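Local coordinates for SRPBCC family protein (Bacillus thuringiensis serovar konkukian, PDB 3F08) that is of unknown function but probably binds a hydrophobic small molecule in the cavity of a Bet v 1-like fold, at residues R44-A49 with Y70-M75; T82-T87 with G123-G128. The protein carries 5 engineered substitutions. One frame throughout, in Å; residues are numbered along the deposited sequence.

Contact 1 of 2, residues R44-A49 with Y70-M75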
ATOM      1  N   ARG B  44      -5.423   2.795   2.547  1.00 12.60           N
ATOM      2  CA  ARG B  44      -4.336   2.988   3.510  1.00 11.71           C
ATOM      3  C   ARG B  44      -4.672   2.583   4.945  1.00 12.80           C
ATOM      4  O   ARG B  44      -3.780   2.447   5.781  1.00 14.27           O
ATOM      5  CB  ARG B  44      -3.898   4.457   3.515  1.00 11.58           C
ATOM      6  CG  ARG B  44      -3.107   4.895   2.300  1.00 10.99           C
ATOM      7  CD  ARG B  44      -2.917   6.408   2.299  1.00 11.90           C
ATOM      8  NE  ARG B  44      -4.154   7.096   1.937  1.00 15.18           N
ATOM      9  CZ  ARG B  44      -4.283   8.415   1.827  1.00 12.73           C
ATOM     10  NH1 ARG B  44      -3.252   9.212   2.061  1.00 14.77           N
ATOM     11  NH2 ARG B  44      -5.441   8.936   1.456  1.00 15.54           N
ATOM     12  N   VAL B  45      -5.952   2.403   5.235  1.00 12.22           N
ATOM     13  CA  VAL B  45      -6.363   2.048   6.583  1.00 12.31           C
ATOM     14  C   VAL B  45      -7.276   0.832   6.548  1.00 13.16           C
ATOM     15  O   VAL B  45      -8.173   0.742   5.702  1.00 13.95           O
ATOM     16  CB  VAL B  45      -7.095   3.249   7.248  1.00 12.78           C
ATOM     17  CG1 VAL B  45      -7.633   2.859   8.616  1.00 12.51           C
ATOM     18  CG2 VAL B  45      -6.131   4.431   7.387  1.00 11.05           C
ATOM     19  N   ARG B  46      -7.033  -0.120   7.441  1.00 12.02           N
ATOM     20  CA  ARG B  46      -7.871  -1.304   7.482  1.00 12.86           C
ATOM     21  C   ARG B  46      -8.615  -1.393   8.802  1.00 14.34           C
ATOM     22  O   ARG B  46      -8.058  -1.127   9.870  1.00 14.65           O
ATOM     23  CB  ARG B  46      -7.047  -2.585   7.236  1.00 12.49           C
ATOM     24  CG  ARG B  46      -6.019  -2.933   8.298  1.00  8.67           C
ATOM     25  CD  ARG B  46      -5.203  -4.146   7.861  1.00  9.15           C
ATOM     26  NE  ARG B  46      -4.164  -4.506   8.828  1.00  7.95           N
ATOM     27  CZ  ARG B  46      -3.209  -5.404   8.601  1.00  9.50           C
ATOM     28  NH1 ARG B  46      -3.154  -6.042   7.434  1.00  8.36           N
ATOM     29  NH2 ARG B  46      -2.302  -5.666   9.536  1.00  7.99           N
ATOM     30  N   HIS B  47      -9.894  -1.737   8.710  1.00 14.94           N
ATOM     31  CA  HIS B  47     -10.747  -1.884   9.877  1.00 15.38           C
ATOM     32  C   HIS B  47     -10.965  -3.368  10.062  1.00 15.26           C
ATOM     33  O   HIS B  47     -11.620  -4.015   9.245  1.00 15.54           O
ATOM     34  CB  HIS B  47     -12.092  -1.185   9.661  1.00 15.79           C
ATOM     35  CG  HIS B  47     -12.004   0.308   9.687  1.00 18.60           C
ATOM     36  ND1 HIS B  47     -11.286   1.029   8.757  1.00 20.44           N
ATOM     37  CD2 HIS B  47     -12.530   1.216  10.543  1.00 18.97           C
ATOM     38  CE1 HIS B  47     -11.373   2.317   9.038  1.00 19.60           C
ATOM     39  NE2 HIS B  47     -12.122   2.458  10.117  1.00 21.06           N
ATOM     40  N   LEU B  48     -10.406  -3.903  11.139  1.00 15.09           N
ATOM     41  CA  LEU B  48     -10.510  -5.321  11.436  1.00 16.66           C
ATOM     42  C   LEU B  48     -11.537  -5.579  12.518  1.00 18.73           C
ATOM     43  O   LEU B  48     -11.494  -4.973  13.588  1.00 20.42           O
ATOM     44  CB  LEU B  48      -9.153  -5.844  11.900  1.00 15.00           C
ATOM     45  CG  LEU B  48      -7.970  -5.407  11.039  1.00 14.47           C
ATOM     46  CD1 LEU B  48      -6.669  -5.807  11.724  1.00 16.08           C
ATOM     47  CD2 LEU B  48      -8.091  -6.023   9.653  1.00 12.47           C
ATOM     48  N   ALA B  49     -12.465  -6.483  12.245  1.00 20.02           N
ATOM     49  CA  ALA B  49     -13.479  -6.810  13.233  1.00 20.61           C
ATOM     50  C   ALA B  49     -13.229  -8.203  13.788  1.00 22.49           C
ATOM     51  O   ALA B  49     -12.984  -9.135  13.029  1.00 22.33           O
ATOM     52  CB  ALA B  49     -14.861  -6.739  12.603  1.00 18.84           C
ATOM     53  N   TYR B  70       5.064  -5.606   4.275  1.00 11.63           N
ATOM     54  CA  TYR B  70       4.308  -4.391   4.513  1.00 12.18           C
ATOM     55  C   TYR B  70       4.457  -4.085   5.988  1.00 12.62           C
ATOM     56  O   TYR B  70       4.667  -4.985   6.804  1.00  8.64           O
ATOM     57  CB  TYR B  70       2.833  -4.482   4.063  1.00 13.47           C
ATOM     58  CG  TYR B  70       1.889  -5.396   4.813  1.00 15.25           C
ATOM     59  CD1 TYR B  70       1.431  -5.085   6.096  1.00 13.83           C
ATOM     60  CD2 TYR B  70       1.372  -6.527   4.188  1.00 14.67           C
ATOM     61  CE1 TYR B  70       0.467  -5.890   6.734  1.00 16.50           C
ATOM     62  CE2 TYR B  70       0.424  -7.326   4.804  1.00 14.68           C
ATOM     63  CZ  TYR B  70      -0.028  -7.008   6.071  1.00 14.99           C
ATOM     64  OH  TYR B  70      -0.980  -7.813   6.650  1.00 17.59           O
ATOM     65  N   THR B  71       4.410  -2.799   6.308  1.00 12.71           N
ATOM     66  CA  THR B  71       4.579  -2.335   7.669  1.00 13.05           C
ATOM     67  C   THR B  71       3.351  -1.535   8.036  1.00 13.31           C
ATOM     68  O   THR B  71       2.869  -0.731   7.242  1.00 14.35           O
ATOM     69  CB  THR B  71       5.828  -1.434   7.777  1.00 14.21           C
ATOM     70  OG1 THR B  71       6.979  -2.176   7.352  1.00 12.66           O
ATOM     71  CG2 THR B  71       6.030  -0.935   9.214  1.00 12.92           C
ATOM     72  N   TYR B  72       2.847  -1.754   9.241  1.00 11.71           N
ATOM     73  CA  TYR B  72       1.668  -1.043   9.676  1.00 13.08           C
ATOM     74  C   TYR B  72       1.796  -0.561  11.106  1.00 13.98           C
ATOM     75  O   TYR B  72       2.625  -1.054  11.880  1.00 11.87           O
ATOM     76  CB  TYR B  72       0.443  -1.942   9.538  1.00 12.31           C
ATOM     77  CG  TYR B  72       0.482  -3.178  10.406  1.00 12.33           C
ATOM     78  CD1 TYR B  72      -0.044  -3.168  11.697  1.00 11.55           C
ATOM     79  CD2 TYR B  72       1.021  -4.370   9.924  1.00 10.45           C
ATOM     80  CE1 TYR B  72      -0.041  -4.322  12.488  1.00 11.95           C
ATOM     81  CE2 TYR B  72       1.031  -5.528  10.704  1.00 12.35           C
ATOM     82  CZ  TYR B  72       0.496  -5.498  11.984  1.00 10.97           C
ATOM     83  OH  TYR B  72       0.507  -6.648  12.745  1.00 13.13           O
ATOM     84  N   SER B  73       0.967   0.418  11.443  1.00 15.93           N
ATOM     85  CA  SER B  73       0.945   0.986  12.775  1.00 17.19           C
ATOM     86  C   SER B  73      -0.470   0.802  13.297  1.00 20.25           C
ATOM     87  O   SER B  73      -1.381   0.487  12.536  1.00 21.07           O
ATOM     88  CB  SER B  73       1.323   2.473  12.723  1.00 16.24           C
ATOM     89  OG  SER B  73       0.476   3.204  11.850  1.00 17.04           O
ATOM     90  N   ILE B  74      -0.662   0.981  14.593  1.00 26.57           N
ATOM     91  CA  ILE B  74      -1.992   0.822  15.148  1.00 30.80           C
ATOM     92  C   ILE B  74      -2.615   2.168  15.473  1.00 34.66           C
ATOM     93  O   ILE B  74      -2.025   2.996  16.162  1.00 34.32           O
ATOM     94  CB  ILE B  74      -1.972  -0.078  16.396  1.00 32.07           C
ATOM     95  CG1 ILE B  74      -1.950  -1.550  15.958  1.00 33.49           C
ATOM     96  CG2 ILE B  74      -3.179   0.216  17.276  1.00 33.10           C
ATOM     97  CD1 ILE B  74      -1.958  -2.540  17.104  1.00 36.81           C
HETATM   98  N   MSE B  75      -3.820   2.374  14.959  1.00 38.93           N
HETATM   99  CA  MSE B  75      -4.551   3.614  15.171  1.00 43.24           C
HETATM  100  C   MSE B  75      -5.531   3.457  16.334  1.00 41.10           C
HETATM  101  O   MSE B  75      -5.658   4.353  17.171  1.00 41.31           O
HETATM  102  CB  MSE B  75      -5.292   3.972  13.883  1.00 51.12           C
HETATM  103  CG  MSE B  75      -5.579   5.447  13.692  1.00 61.84           C
HETATM  104 SE   MSE B  75      -5.496   5.884  11.804  1.00 78.19          SE
HETATM  105  CE  MSE B  75      -3.726   6.684  11.739  1.00 71.15           C
TER
HETATM  106  O   HOH W   1      -0.463  -8.197   9.443  1.00 25.84           O
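Arg46 reaches across from segment 44-49 and brings its guanidinium group to two tyrosines of segment 70-75, Tyr70 and Tyr72. The polar part is a hydrogen bond from Arg46 NH1 to Tyr70 OH at 2.9 Å, nearly straight at 169° and lying in the guanidinium plane, so the phenol oxygen sits at the edge of the group. The Tyr70 ring stands nearly perpendicular to that plane. A water closes a small circuit beside the bond: it accepts from Arg46 NH2 at 3.1 Å and donates to Tyr70 OH at 2.9 Å.

The second interaction is a cation-pi contact. Arg46 NH2 hangs over the centre of the Tyr72 ring, 3.4 Å above its plane, while Arg46 CZ is 4.6 Å from the centroid of the Tyr72 ring. The two planes are inclined by 55°, and the NH2 end of the tilted group is the part nearest the ring.

Torsions explain the reach. CG of Arg46 lies between the backbone N and the carbonyl carbon (chi1 66°), and from there the chain is extended to NE, long enough to span the strand that lies between the two segments. That intervening strand supplies Glu58, which makes a salt bridge to Arg46 NH2, and the carbonyl of Phe24 takes a further bond from NH1. Arginine suits this buried place because its several N-H groups can serve a carboxylate, a carbonyl, a phenol and a water together; Glu58 and the Tyr72 ring would be expected to stabilise its positive charge.

The three side chains meet on one side of the antiparallel sheet, bridging over strand 55-64, in a Bet v 1-like (helix-grip) fold, whose curved sheet and long C-terminal helix usually enclose a ligand cavity.

Contact 2 of 2, residues T82-T87 with G123-G128; sequences TNYLST and GIYSDG
Three hydroxyl groups meet where Tyr125, from the helix, points its phenol oxygen at Tyr84 and Ser86 of the strand. Tyr84 OH and Tyr125 OH are 2.6 Å apart, a short hydrogen bond in which either could be the donor. Ser86 OG stands 2.9 Å from Tyr125 OH; its proton has another acceptor within reach, so this second bond is less certain. Ser86 OG is also hydrogen-bonded with the carbonyl oxygen of Ser104.

Ring packing adds little. The two tyrosines approach from opposite directions, with Tyr84 OH near the plane of the Tyr125 ring at its edge. Tyr84 CZ and Tyr125 CZ are 4.5 Å apart. Trp103 stacks on the Tyr125 ring.

Side-chain length suits these residues to the gap. The nearest alpha carbons, those of Ser86 and Tyr125, are 9.9 Å apart, a distance that the long tyrosine crosses and the short serine completes from the strand. Tyr84, with CG anti to the backbone N (chi1 -172°), sends its hydroxyl to the same point. CG of Tyr125 is turned anti to its carbonyl carbon (chi1 -61°), which carries the ring out from the helix toward the sheet.

Chemically, the contact is a small cluster of hydroxyls in a largely aromatic setting between sheet and helix. Because hydroxyls both give and accept, the protons could be shared in more than one pattern, and Tyr125 OH can be gripped from two residues of the strand without any formal charge.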
ATOM      1  N   THR B  82       2.180   1.646  22.799  1.00 22.86           N
ATOM      2  CA  THR B  82       2.082   2.866  22.020  1.00 21.60           C
ATOM      3  C   THR B  82       3.291   2.878  21.089  1.00 21.09           C
ATOM      4  O   THR B  82       4.188   2.050  21.233  1.00 19.87           O
ATOM      5  CB  THR B  82       2.088   4.115  22.925  1.00 21.16           C
ATOM      6  OG1 THR B  82       1.866   5.279  22.126  1.00 20.67           O
ATOM      7  CG2 THR B  82       3.415   4.257  23.645  1.00 21.50           C
ATOM      8  N   ASN B  83       3.319   3.795  20.130  1.00 21.29           N
ATOM      9  CA  ASN B  83       4.431   3.853  19.186  1.00 21.53           C
ATOM     10  C   ASN B  83       4.606   2.495  18.507  1.00 19.72           C
ATOM     11  O   ASN B  83       5.719   2.075  18.201  1.00 19.95           O
ATOM     12  CB  ASN B  83       5.730   4.225  19.905  1.00 25.04           C
ATOM     13  CG  ASN B  83       5.641   5.559  20.626  1.00 28.62           C
ATOM     14  OD1 ASN B  83       5.297   6.579  20.031  1.00 29.19           O
ATOM     15  ND2 ASN B  83       5.961   5.555  21.915  1.00 30.56           N
ATOM     16  N   TYR B  84       3.496   1.816  18.264  1.00 18.89           N
ATOM     17  CA  TYR B  84       3.524   0.495  17.650  1.00 19.06           C
ATOM     18  C   TYR B  84       3.749   0.479  16.136  1.00 19.39           C
ATOM     19  O   TYR B  84       3.037   1.144  15.385  1.00 19.35           O
ATOM     20  CB  TYR B  84       2.216  -0.224  17.953  1.00 18.34           C
ATOM     21  CG  TYR B  84       2.211  -1.667  17.517  1.00 19.59           C
ATOM     22  CD1 TYR B  84       2.808  -2.643  18.298  1.00 17.46           C
ATOM     23  CD2 TYR B  84       1.598  -2.058  16.324  1.00 18.51           C
ATOM     24  CE1 TYR B  84       2.794  -3.975  17.918  1.00 18.97           C
ATOM     25  CE2 TYR B  84       1.578  -3.389  15.926  1.00 17.77           C
ATOM     26  CZ  TYR B  84       2.178  -4.348  16.735  1.00 19.13           C
ATOM     27  OH  TYR B  84       2.156  -5.678  16.381  1.00 18.63           O
ATOM     28  N   LEU B  85       4.749  -0.284  15.707  1.00 18.30           N
ATOM     29  CA  LEU B  85       5.056  -0.461  14.293  1.00 18.41           C
ATOM     30  C   LEU B  85       5.286  -1.947  14.117  1.00 17.92           C
ATOM     31  O   LEU B  85       5.971  -2.560  14.929  1.00 18.76           O
ATOM     32  CB  LEU B  85       6.328   0.273  13.876  1.00 19.32           C
ATOM     33  CG  LEU B  85       6.224   1.692  13.329  1.00 23.09           C
ATOM     34  CD1 LEU B  85       7.590   2.081  12.772  1.00 24.12           C
ATOM     35  CD2 LEU B  85       5.166   1.784  12.232  1.00 20.29           C
ATOM     36  N   SER B  86       4.729  -2.528  13.062  1.00 16.25           N
ATOM     37  CA  SER B  86       4.893  -3.955  12.828  1.00 15.42           C
ATOM     38  C   SER B  86       5.138  -4.247  11.357  1.00 15.46           C
ATOM     39  O   SER B  86       4.559  -3.609  10.483  1.00 16.46           O
ATOM     40  CB  SER B  86       3.651  -4.713  13.302  1.00 13.75           C
ATOM     41  OG  SER B  86       3.829  -6.115  13.189  1.00 12.05           O
ATOM     42  N   THR B  87       6.004  -5.214  11.090  1.00 15.55           N
ATOM     43  CA  THR B  87       6.310  -5.585   9.723  1.00 15.68           C
ATOM     44  C   THR B  87       6.208  -7.094   9.552  1.00 15.38           C
ATOM     45  O   THR B  87       6.707  -7.856  10.376  1.00 15.05           O
ATOM     46  CB  THR B  87       7.735  -5.155   9.327  1.00 14.89           C
ATOM     47  OG1 THR B  87       7.840  -3.728   9.389  1.00 16.56           O
ATOM     48  CG2 THR B  87       8.065  -5.626   7.903  1.00 17.27           C
ATOM     49  N   GLY B 123       2.905 -13.388  21.185  1.00 15.82           N
ATOM     50  CA  GLY B 123       1.825 -14.360  21.162  1.00 16.25           C
ATOM     51  C   GLY B 123       0.898 -14.128  19.979  1.00 16.06           C
ATOM     52  O   GLY B 123       0.392 -15.070  19.372  1.00 19.07           O
ATOM     53  N   ILE B 124       0.671 -12.865  19.651  1.00 16.65           N
ATOM     54  CA  ILE B 124      -0.180 -12.521  18.528  1.00 15.16           C
ATOM     55  C   ILE B 124       0.468 -12.963  17.215  1.00 15.84           C
ATOM     56  O   ILE B 124      -0.186 -13.566  16.359  1.00 15.91           O
ATOM     57  CB  ILE B 124      -0.442 -11.008  18.493  1.00 16.33           C
ATOM     58  CG1 ILE B 124      -1.232 -10.601  19.736  1.00 17.70           C
ATOM     59  CG2 ILE B 124      -1.223 -10.631  17.220  1.00 16.95           C
ATOM     60  CD1 ILE B 124      -1.487  -9.101  19.837  1.00 16.17           C
ATOM     61  N   TYR B 125       1.755 -12.674  17.060  1.00 13.84           N
ATOM     62  CA  TYR B 125       2.465 -13.059  15.846  1.00 13.95           C
ATOM     63  C   TYR B 125       2.534 -14.576  15.703  1.00 14.61           C
ATOM     64  O   TYR B 125       2.321 -15.115  14.617  1.00 13.44           O
ATOM     65  CB  TYR B 125       3.891 -12.508  15.857  1.00 11.83           C
ATOM     66  CG  TYR B 125       3.997 -11.005  15.906  1.00 11.87           C
ATOM     67  CD1 TYR B 125       2.894 -10.188  15.650  1.00 11.53           C
ATOM     68  CD2 TYR B 125       5.225 -10.394  16.164  1.00  8.58           C
ATOM     69  CE1 TYR B 125       3.015  -8.787  15.650  1.00 10.95           C
ATOM     70  CE2 TYR B 125       5.359  -9.016  16.165  1.00 11.69           C
ATOM     71  CZ  TYR B 125       4.257  -8.211  15.908  1.00 12.53           C
ATOM     72  OH  TYR B 125       4.413  -6.838  15.897  1.00 12.24           O
ATOM     73  N   SER B 126       2.837 -15.258  16.805  1.00 15.86           N
ATOM     74  CA  SER B 126       2.945 -16.707  16.808  1.00 16.99           C
ATOM     75  C   SER B 126       1.628 -17.410  16.482  1.00 17.06           C
ATOM     76  O   SER B 126       1.619 -18.450  15.824  1.00 15.90           O
ATOM     77  CB  SER B 126       3.468 -17.188  18.158  1.00 19.10           C
ATOM     78  OG  SER B 126       3.399 -18.599  18.227  1.00 25.26           O
ATOM     79  N   ASP B 127       0.515 -16.855  16.949  1.00 17.59           N
ATOM     80  CA  ASP B 127      -0.790 -17.449  16.661  1.00 18.04           C
ATOM     81  C   ASP B 127      -1.119 -17.259  15.192  1.00 16.64           C
ATOM     82  O   ASP B 127      -1.660 -18.157  14.545  1.00 16.47           O
ATOM     83  CB  ASP B 127      -1.893 -16.793  17.494  1.00 20.65           C
ATOM     84  CG  ASP B 127      -1.919 -17.289  18.919  1.00 25.01           C
ATOM     85  OD1 ASP B 127      -1.350 -18.373  19.181  1.00 25.58           O
ATOM     86  OD2 ASP B 127      -2.528 -16.603  19.770  1.00 26.70           O
ATOM     87  N   GLY B 128      -0.791 -16.078  14.675  1.00 16.72           N
ATOM     88  CA  GLY B 128      -1.051 -15.777  13.278  1.00 16.61           C
ATOM     89  C   GLY B 128      -0.273 -16.661  12.322  1.00 17.01           C
ATOM     90  O   GLY B 128      -0.809 -17.109  11.315  1.00 20.22           O
TER

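In the fold
From the N terminus, the chain passes strand 45-49, turns back through strand 55-64 and reaches strand 69-74, where contact 1 closes a loop of 20 intervening residues. Contact 2 opens only afterwards: strand 81-92 leads through strand 99-109 into helix 114-137, from which Tyr125 reaches back to the sheet. The two loops therefore lie in series, neither nested nor crossed. Their centres are about 12 Å apart, and they join where strands 69-74 and 81-92 run side by side, Tyr72 N probably bonding to Ser86 O at 2.8 Å. Contact 1 ties strands within the sheet, and contact 2 fastens the C-terminal helix to it.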